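Local coordinates for putative type VI secretion protein (Escherichia coli, PDB 6SKI) that probably hydrolyses phospholipids as a toxic effector of the type VI secretion system and is loaded onto the VgrG spike, at residues Asn49-Asn52 with Thr53-Leu57; Ala203-Phe206 with Ala207-Met211; Pro307-His310 with Ser311-Gly314. All coordinates share one frame; numbering follows the deposited sequence.

Contact 1: residues Asn49-Asn52 with Thr53-Leu57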
ATOM      1  N   ASN A  49       2.721   3.185  11.512  1.00 57.30           N
ATOM      2  CA  ASN A  49       3.710   2.185  11.876  1.00 57.30           C
ATOM      3  C   ASN A  49       5.074   2.650  11.395  1.00 57.30           C
ATOM      4  O   ASN A  49       5.184   3.500  10.509  1.00 57.30           O
ATOM      5  CB  ASN A  49       3.392   0.816  11.263  1.00 57.30           C
ATOM      6  CG  ASN A  49       2.015   0.315  11.630  1.00 57.30           C
ATOM      7  OD1 ASN A  49       1.285  -0.198  10.784  1.00 57.30           O
ATOM      8  ND2 ASN A  49       1.654   0.449  12.899  1.00 57.30           N
ATOM      9  N   ARG A  50       6.113   2.080  11.989  1.00 59.52           N
ATOM     10  CA  ARG A  50       7.466   2.278  11.502  1.00 59.52           C
ATOM     11  C   ARG A  50       7.803   1.223  10.457  1.00 59.52           C
ATOM     12  O   ARG A  50       7.229   0.132  10.431  1.00 59.52           O
ATOM     13  CB  ARG A  50       8.474   2.218  12.648  1.00 59.52           C
ATOM     14  CG  ARG A  50       8.174   3.169  13.786  1.00 59.52           C
ATOM     15  CD  ARG A  50       9.209   3.050  14.886  1.00 59.52           C
ATOM     16  NE  ARG A  50       9.550   4.351  15.450  1.00 59.52           N
ATOM     17  CZ  ARG A  50       8.795   5.015  16.320  1.00 59.52           C
ATOM     18  NH1 ARG A  50       7.645   4.500  16.736  1.00 59.52           N
ATOM     19  NH2 ARG A  50       9.190   6.195  16.776  1.00 59.52           N
ATOM     20  N   GLU A  51       8.746   1.561   9.588  1.00 58.94           N
ATOM     21  CA  GLU A  51       9.220   0.619   8.588  1.00 58.94           C
ATOM     22  C   GLU A  51      10.179  -0.372   9.232  1.00 58.94           C
ATOM     23  O   GLU A  51      11.041   0.007  10.030  1.00 58.94           O
ATOM     24  CB  GLU A  51       9.914   1.364   7.450  1.00 58.94           C
ATOM     25  CG  GLU A  51       9.899   0.634   6.128  1.00 58.94           C
ATOM     26  CD  GLU A  51      10.565   1.425   5.024  1.00 58.94           C
ATOM     27  OE1 GLU A  51      11.183   2.466   5.327  1.00 58.94           O
ATOM     28  OE2 GLU A  51      10.469   1.010   3.852  1.00 58.94           O
ATOM     29  N   ASN A  52      10.031  -1.647   8.888  1.00 56.96           N
ATOM     30  CA  ASN A  52      10.885  -2.652   9.498  1.00 56.96           C
ATOM     31  C   ASN A  52      12.298  -2.574   8.927  1.00 56.96           C
ATOM     32  O   ASN A  52      12.556  -1.912   7.920  1.00 56.96           O
ATOM     33  CB  ASN A  52      10.302  -4.056   9.314  1.00 56.96           C
ATOM     34  CG  ASN A  52       9.980  -4.381   7.871  1.00 56.96           C
ATOM     35  OD1 ASN A  52      10.576  -3.836   6.945  1.00 56.96           O
ATOM     36  ND2 ASN A  52       9.033  -5.285   7.674  1.00 56.96           N
ATOM     37  N   THR A  53      13.222  -3.258   9.602  1.00 56.87           N
ATOM     38  CA  THR A  53      14.624  -3.197   9.207  1.00 56.87           C
ATOM     39  C   THR A  53      14.827  -3.721   7.792  1.00 56.87           C
ATOM     40  O   THR A  53      15.650  -3.191   7.039  1.00 56.87           O
ATOM     41  CB  THR A  53      15.478  -3.983  10.201  1.00 56.87           C
ATOM     42  OG1 THR A  53      15.438  -3.337  11.478  1.00 56.87           O
ATOM     43  CG2 THR A  53      16.921  -4.056   9.739  1.00 56.87           C
ATOM     44  N   ALA A  54      14.073  -4.752   7.406  1.00 55.96           N
ATOM     45  CA  ALA A  54      14.290  -5.385   6.111  1.00 55.96           C
ATOM     46  C   ALA A  54      13.987  -4.435   4.958  1.00 55.96           C
ATOM     47  O   ALA A  54      14.723  -4.402   3.967  1.00 55.96           O
ATOM     48  CB  ALA A  54      13.447  -6.653   6.007  1.00 55.96           C
ATOM     49  N   SER A  55      12.912  -3.653   5.064  1.00 56.13           N
ATOM     50  CA  SER A  55      12.579  -2.690   4.016  1.00 56.13           C
ATOM     51  C   SER A  55      13.632  -1.592   3.921  1.00 56.13           C
ATOM     52  O   SER A  55      14.085  -1.225   2.826  1.00 56.13           O
ATOM     53  CB  SER A  55      11.205  -2.086   4.297  1.00 56.13           C
ATOM     54  OG  SER A  55      10.173  -2.827   3.680  1.00 56.13           O
ATOM     55  N   ARG A  56      14.028  -1.050   5.072  1.00 57.11           N
ATOM     56  CA  ARG A  56      15.042  -0.006   5.099  1.00 57.11           C
ATOM     57  C   ARG A  56      16.354  -0.503   4.511  1.00 57.11           C
ATOM     58  O   ARG A  56      17.069   0.251   3.844  1.00 57.11           O
ATOM     59  CB  ARG A  56      15.237   0.476   6.534  1.00 57.11           C
ATOM     60  CG  ARG A  56      14.017   1.168   7.112  1.00 57.11           C
ATOM     61  CD  ARG A  56      14.358   1.918   8.381  1.00 57.11           C
ATOM     62  NE  ARG A  56      15.566   1.395   9.010  1.00 57.11           N
ATOM     63  CZ  ARG A  56      15.566   0.619  10.088  1.00 57.11           C
ATOM     64  NH1 ARG A  56      14.420   0.272  10.656  1.00 57.11           N
ATOM     65  NH2 ARG A  56      16.711   0.187  10.596  1.00 57.11           N
ATOM     66  N   LEU A  57      16.683  -1.775   4.741  1.00 55.07           N
ATOM     67  CA  LEU A  57      17.899  -2.335   4.164  1.00 55.07           C
ATOM     68  C   LEU A  57      17.740  -2.611   2.678  1.00 55.07           C
ATOM     69  O   LEU A  57      18.708  -2.486   1.924  1.00 55.07           O
ATOM     70  CB  LEU A  57      18.297  -3.613   4.898  1.00 55.07           C
ATOM     71  CG  LEU A  57      18.707  -3.428   6.354  1.00 55.07           C
ATOM     72  CD1 LEU A  57      19.152  -4.744   6.945  1.00 55.07           C
ATOM     73  CD2 LEU A  57      19.798  -2.387   6.460  1.00 55.07           C
TER
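Asn52 OD1 accepts the backbone N-H of Ser55 at 3.0 Å and caps the first turn of helix 53-58. The N-H points at the oxygen fairly directly (157°). Ser55 N sits tilted 29° out of the Asn52 amide plane. The side chain reaches this site because its first torsion (53°) tucks CG between the backbone N and the carbonyl carbon, folding the amide back over the helix start. Asn52 OD1 also lies near Ser55 CB.

Glu51 approaches Ser55 from another direction: its extended chain carries OE2 alongside Ser55 CB. Glu51 also runs past Arg56 in the opposite sense, with Glu51 OE1 3.6 Å from Arg56 CG. Carboxylate and guanidinium do not pair; instead Arg56, bent at its third torsion, brings NH1 back to Glu51 O in a weak bond of 3.4 Å at the edge of the guanidinium. A weak backbone bond from Arg56 N to Asn52 O closes the turn.

Farther out, Glu51 OE1 forms a salt bridge with Lys59, Arg198 donates to Ser55 OG, and Ile153 of helix 144-154 packs on Asn52. This is an N-cap in which side-chain and main-chain oxygens serve amide hydrogens of the first turn, while the carboxylate of Glu51, just before the cap, probably interacts favourably with the helix dipole.

Contact 2: residues Ala203-Phe206 with Ala207-Met211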
ATOM      1  N   ALA A 203      -2.463  -4.679  -4.855  1.00 41.95           N
ATOM      2  CA  ALA A 203      -3.837  -4.585  -5.322  1.00 41.95           C
ATOM      3  C   ALA A 203      -3.925  -5.006  -6.774  1.00 41.95           C
ATOM      4  O   ALA A 203      -4.733  -5.873  -7.127  1.00 41.95           O
ATOM      5  CB  ALA A 203      -4.375  -3.169  -5.142  1.00 41.95           C
ATOM      6  N   ARG A 204      -3.031  -4.477  -7.608  1.00 44.94           N
ATOM      7  CA  ARG A 204      -3.041  -4.863  -9.007  1.00 44.94           C
ATOM      8  C   ARG A 204      -2.821  -6.358  -9.138  1.00 44.94           C
ATOM      9  O   ARG A 204      -3.583  -7.043  -9.833  1.00 44.94           O
ATOM     10  CB  ARG A 204      -1.982  -4.069  -9.766  1.00 44.94           C
ATOM     11  CG  ARG A 204      -2.295  -2.587  -9.810  1.00 44.94           C
ATOM     12  CD  ARG A 204      -1.085  -1.758 -10.160  1.00 44.94           C
ATOM     13  NE  ARG A 204      -0.680  -1.914 -11.549  1.00 44.94           N
ATOM     14  CZ  ARG A 204      -0.123  -0.947 -12.265  1.00 44.94           C
ATOM     15  NH1 ARG A 204       0.087   0.239 -11.720  1.00 44.94           N
ATOM     16  NH2 ARG A 204       0.218  -1.162 -13.525  1.00 44.94           N
ATOM     17  N   HIS A 205      -1.862  -6.898  -8.382  1.00 46.78           N
ATOM     18  CA  HIS A 205      -1.646  -8.335  -8.412  1.00 46.78           C
ATOM     19  C   HIS A 205      -2.917  -9.069  -8.023  1.00 46.78           C
ATOM     20  O   HIS A 205      -3.356  -9.978  -8.736  1.00 46.78           O
ATOM     21  CB  HIS A 205      -0.491  -8.718  -7.489  1.00 46.78           C
ATOM     22  CG  HIS A 205      -0.021 -10.128  -7.664  1.00 46.78           C
ATOM     23  ND1 HIS A 205      -0.107 -11.070  -6.665  1.00 46.78           N
ATOM     24  CD2 HIS A 205       0.527 -10.758  -8.729  1.00 46.78           C
ATOM     25  CE1 HIS A 205       0.374 -12.219  -7.102  1.00 46.78           C
ATOM     26  NE2 HIS A 205       0.768 -12.056  -8.351  1.00 46.78           N
ATOM     27  N   PHE A 206      -3.564  -8.629  -6.942  1.00 44.30           N
ATOM     28  CA  PHE A 206      -4.802  -9.274  -6.533  1.00 44.30           C
ATOM     29  C   PHE A 206      -5.819  -9.233  -7.658  1.00 44.30           C
ATOM     30  O   PHE A 206      -6.424 -10.259  -7.991  1.00 44.30           O
ATOM     31  CB  PHE A 206      -5.354  -8.609  -5.275  1.00 44.30           C
ATOM     32  CG  PHE A 206      -6.613  -9.240  -4.764  1.00 44.30           C
ATOM     33  CD1 PHE A 206      -6.564 -10.308  -3.893  1.00 44.30           C
ATOM     34  CD2 PHE A 206      -7.848  -8.762  -5.159  1.00 44.30           C
ATOM     35  CE1 PHE A 206      -7.722 -10.886  -3.429  1.00 44.30           C
ATOM     36  CE2 PHE A 206      -9.004  -9.336  -4.698  1.00 44.30           C
ATOM     37  CZ  PHE A 206      -8.943 -10.398  -3.833  1.00 44.30           C
ATOM     38  N   ALA A 207      -5.967  -8.074  -8.303  1.00 45.70           N
ATOM     39  CA  ALA A 207      -6.949  -7.973  -9.371  1.00 45.70           C
ATOM     40  C   ALA A 207      -6.639  -8.974 -10.469  1.00 45.70           C
ATOM     41  O   ALA A 207      -7.543  -9.645 -10.980  1.00 45.70           O
ATOM     42  CB  ALA A 207      -6.985  -6.552  -9.924  1.00 45.70           C
ATOM     43  N   ASN A 208      -5.355  -9.146 -10.785  1.00 47.98           N
ATOM     44  CA  ASN A 208      -4.996 -10.093 -11.829  1.00 47.98           C
ATOM     45  C   ASN A 208      -5.323 -11.513 -11.398  1.00 47.98           C
ATOM     46  O   ASN A 208      -5.822 -12.310 -12.198  1.00 47.98           O
ATOM     47  CB  ASN A 208      -3.521  -9.946 -12.183  1.00 47.98           C
ATOM     48  CG  ASN A 208      -3.264  -8.771 -13.097  1.00 47.98           C
ATOM     49  OD1 ASN A 208      -2.412  -7.932 -12.823  1.00 47.98           O
ATOM     50  ND2 ASN A 208      -4.009  -8.700 -14.190  1.00 47.98           N
ATOM     51  N   ARG A 209      -5.094 -11.831 -10.123  1.00 48.67           N
ATOM     52  CA  ARG A 209      -5.473 -13.144  -9.622  1.00 48.67           C
ATOM     53  C   ARG A 209      -6.976 -13.348  -9.723  1.00 48.67           C
ATOM     54  O   ARG A 209      -7.445 -14.473  -9.918  1.00 48.67           O
ATOM     55  CB  ARG A 209      -4.998 -13.314  -8.182  1.00 48.67           C
ATOM     56  CG  ARG A 209      -3.495 -13.282  -8.040  1.00 48.67           C
ATOM     57  CD  ARG A 209      -3.066 -13.495  -6.608  1.00 48.67           C
ATOM     58  NE  ARG A 209      -3.405 -14.832  -6.137  1.00 48.67           N
ATOM     59  CZ  ARG A 209      -2.790 -15.444  -5.131  1.00 48.67           C
ATOM     60  NH1 ARG A 209      -1.802 -14.841  -4.491  1.00 48.67           N
ATOM     61  NH2 ARG A 209      -3.164 -16.660  -4.767  1.00 48.67           N
ATOM     62  N   VAL A 210      -7.752 -12.272  -9.592  1.00 48.16           N
ATOM     63  CA  VAL A 210      -9.191 -12.401  -9.778  1.00 48.16           C
ATOM     64  C   VAL A 210      -9.513 -12.527 -11.258  1.00 48.16           C
ATOM     65  O   VAL A 210     -10.448 -13.235 -11.648  1.00 48.16           O
ATOM     66  CB  VAL A 210      -9.926 -11.215  -9.129  1.00 48.16           C
ATOM     67  CG1 VAL A 210     -11.411 -11.288  -9.417  1.00 48.16           C
ATOM     68  CG2 VAL A 210      -9.673 -11.196  -7.640  1.00 48.16           C
ATOM     69  N   MET A 211      -8.731 -11.865 -12.110  1.00 50.90           N
ATOM     70  CA  MET A 211      -8.966 -11.960 -13.544  1.00 50.90           C
ATOM     71  C   MET A 211      -8.581 -13.334 -14.069  1.00 50.90           C
ATOM     72  O   MET A 211      -9.277 -13.896 -14.921  1.00 50.90           O
ATOM     73  CB  MET A 211      -8.184 -10.869 -14.271  1.00 50.90           C
ATOM     74  CG  MET A 211      -8.733 -10.499 -15.627  1.00 50.90           C
ATOM     75  SD  MET A 211      -7.522  -9.575 -16.582  1.00 50.90           S
ATOM     76  CE  MET A 211      -8.395  -9.381 -18.130  1.00 50.90           C
TER
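Phe206 lays its ring beside Val210, one turn on, with CE2 3.5 Å from the CG2 methyl. CG stands opposite the backbone N (-178°), which swings the ring out from the helix on the side where CG2 of Val210 also projects. Beyond this pair, Phe191 meets the Phe206 ring edge-to-face, and Val193 and Ile168 add apolar contacts.

A different flank carries His205 and Arg209, whose side chains cross at a slant. The methylenes of the arginine do the touching: Arg209 CG lies 4.1 Å above the His205 ring plane, offset toward the rim. Arg209 CD is 3.7 Å from His205 CE1. Ring and guanidinium planes are turned 73° apart, so they do not stack; the guanidinium reaches Asp162 in a salt bridge through NH1.

Backbone bonds join each residue of 203-206 to the one four places later, as from Ala207 N to Ala203 O (2.8 Å) and from Val210 N to Phe206 O (2.9 Å). Ala203, Ala207 and Val210 rest on strand 237-243, while helix 156-178 adjoins His205, Phe206 and Arg209. Helix 198-211, packed on the central sheet after strand 184-195, is consistent with the helix following the nucleophile-bearing strand in the alpha/beta-hydrolase clan.

Contact 3: residues Pro307-His310 with Ser311-Gly314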
ATOM      1  N   PRO A 307      -0.815  17.134  -7.632  1.00 44.60           N
ATOM      2  CA  PRO A 307       0.362  17.717  -6.982  1.00 44.60           C
ATOM      3  C   PRO A 307       0.557  17.162  -5.581  1.00 44.60           C
ATOM      4  O   PRO A 307      -0.390  17.047  -4.802  1.00 44.60           O
ATOM      5  CB  PRO A 307       0.038  19.214  -6.962  1.00 44.60           C
ATOM      6  CG  PRO A 307      -1.452  19.248  -7.017  1.00 44.60           C
ATOM      7  CD  PRO A 307      -1.775  18.181  -8.007  1.00 44.60           C
ATOM      8  N   GLY A 308       1.789  16.808  -5.273  1.00 45.14           N
ATOM      9  CA  GLY A 308       2.115  16.280  -3.963  1.00 45.14           C
ATOM     10  C   GLY A 308       3.179  15.211  -4.068  1.00 45.14           C
ATOM     11  O   GLY A 308       3.579  14.793  -5.150  1.00 45.14           O
ATOM     12  N   ALA A 309       3.629  14.767  -2.909  1.00 44.47           N
ATOM     13  CA  ALA A 309       4.609  13.706  -2.809  1.00 44.47           C
ATOM     14  C   ALA A 309       3.885  12.364  -2.735  1.00 44.47           C
ATOM     15  O   ALA A 309       2.678  12.277  -2.978  1.00 44.47           O
ATOM     16  CB  ALA A 309       5.516  13.954  -1.600  1.00 44.47           C
ATOM     17  N   HIS A 310       4.619  11.307  -2.402  1.00 43.66           N
ATOM     18  CA  HIS A 310       4.048   9.966  -2.371  1.00 43.66           C
ATOM     19  C   HIS A 310       3.023   9.833  -1.250  1.00 43.66           C
ATOM     20  O   HIS A 310       1.879   9.412  -1.476  1.00 43.66           O
ATOM     21  CB  HIS A 310       5.186   8.964  -2.208  1.00 43.66           C
ATOM     22  CG  HIS A 310       4.773   7.539  -2.354  1.00 43.66           C
ATOM     23  ND1 HIS A 310       4.414   6.993  -3.564  1.00 43.66           N
ATOM     24  CD2 HIS A 310       4.704   6.536  -1.450  1.00 43.66           C
ATOM     25  CE1 HIS A 310       4.118   5.719  -3.396  1.00 43.66           C
ATOM     26  NE2 HIS A 310       4.287   5.416  -2.122  1.00 43.66           N
ATOM     27  N   SER A 311       3.408  10.218  -0.037  1.00 44.05           N
ATOM     28  CA  SER A 311       2.521  10.182   1.111  1.00 44.05           C
ATOM     29  C   SER A 311       1.672  11.441   1.225  1.00 44.05           C
ATOM     30  O   SER A 311       0.983  11.623   2.232  1.00 44.05           O
ATOM     31  CB  SER A 311       3.331   9.970   2.391  1.00 44.05           C
ATOM     32  OG  SER A 311       3.438   8.595   2.705  1.00 44.05           O
ATOM     33  N   ASP A 312       1.700  12.303   0.213  1.00 46.10           N
ATOM     34  CA  ASP A 312       0.731  13.378   0.075  1.00 46.10           C
ATOM     35  C   ASP A 312      -0.386  12.990  -0.870  1.00 46.10           C
ATOM     36  O   ASP A 312      -1.378  13.714  -0.983  1.00 46.10           O
ATOM     37  CB  ASP A 312       1.409  14.656  -0.429  1.00 46.10           C
ATOM     38  CG  ASP A 312       2.191  15.355   0.646  1.00 46.10           C
ATOM     39  OD1 ASP A 312       1.666  15.470   1.771  1.00 46.10           O
ATOM     40  OD2 ASP A 312       3.326  15.789   0.370  1.00 46.10           O
ATOM     41  N   ILE A 313      -0.243  11.858  -1.541  1.00 44.28           N
ATOM     42  CA  ILE A 313      -1.284  11.274  -2.365  1.00 44.28           C
ATOM     43  C   ILE A 313      -1.918  10.085  -1.665  1.00 44.28           C
ATOM     44  O   ILE A 313      -3.139   9.933  -1.662  1.00 44.28           O
ATOM     45  CB  ILE A 313      -0.725  10.869  -3.747  1.00 44.28           C
ATOM     46  CG1 ILE A 313      -0.096  12.076  -4.439  1.00 44.28           C
ATOM     47  CG2 ILE A 313      -1.804  10.242  -4.600  1.00 44.28           C
ATOM     48  CD1 ILE A 313      -1.061  13.157  -4.812  1.00 44.28           C
ATOM     49  N   GLY A 314      -1.103   9.242  -1.044  1.00 43.57           N
ATOM     50  CA  GLY A 314      -1.641   8.110  -0.331  1.00 43.57           C
ATOM     51  C   GLY A 314      -1.753   8.267   1.164  1.00 43.57           C
ATOM     52  O   GLY A 314      -2.175   7.324   1.838  1.00 43.57           O
TER
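Asp312 turns its side chain back toward Ala309, Asp312 CB lying 3.3 Å from Ala309 N and Asp312 OD2 3.5 Å from Ala309 CB. Its first torsion, -76°, sets CG beside its own backbone N and opposite the carbonyl carbon, from where OD2 accepts a weak bond from Ala309 N at 3.4 Å. The stronger partner of OD2 is the backbone N of His487. Gly308 passes close by, with Gly308 CA 4.0 Å from Asp312 CB.

Ile313 comes to Ala309 by another route, placing CG1 alongside the carbonyl oxygen and CD1 3.9 Å from Pro307 O. The imidazole of His310 leads away from both, its CG opposite the backbone N (-172°). There, with Phe196 stacked on the ring, ND1 is hydrogen-bonded to Asp245 and NE2 lies close to Ser197 OG, a layout consistent with the Ser-His-Asp catalytic triad of alpha/beta-hydrolases, with the histidine on a loop after strand 303-306.

The main chain turns back after His310. His310 O takes two amide hydrogens: Gly314 N arrives in the carbonyl plane at 3.0 Å, whereas Ile313 N, at 3.2 Å, stands 66° out of that plane. The Ile313 side chain packs on strand 278-284 and helix 416-431.

How the contacts relate
Contacts 2 and 3 are buried, whereas contact 1 is only partly so. Their places in the fold differ: contact 1 starts the short helix after strand 22-43, contact 2 lies within the helix after strand 184-195, and contact 3 is a turn following strand 303-306; these three strands belong to one mixed sheet. None touches another, and contacts 1 and 3 come nearest, with about 9 Å between closest atoms. Regular backbone bonds and apolar packing dominate contact 2. A side-chain oxygen caps the helix in contact 1; contact 3 turns on one carbonyl taking two amides, plus a weak carboxylate bond. Helix 198-211 links two: Arg198 at its start bonds to contact 1, and contact 2 occupies its later turns.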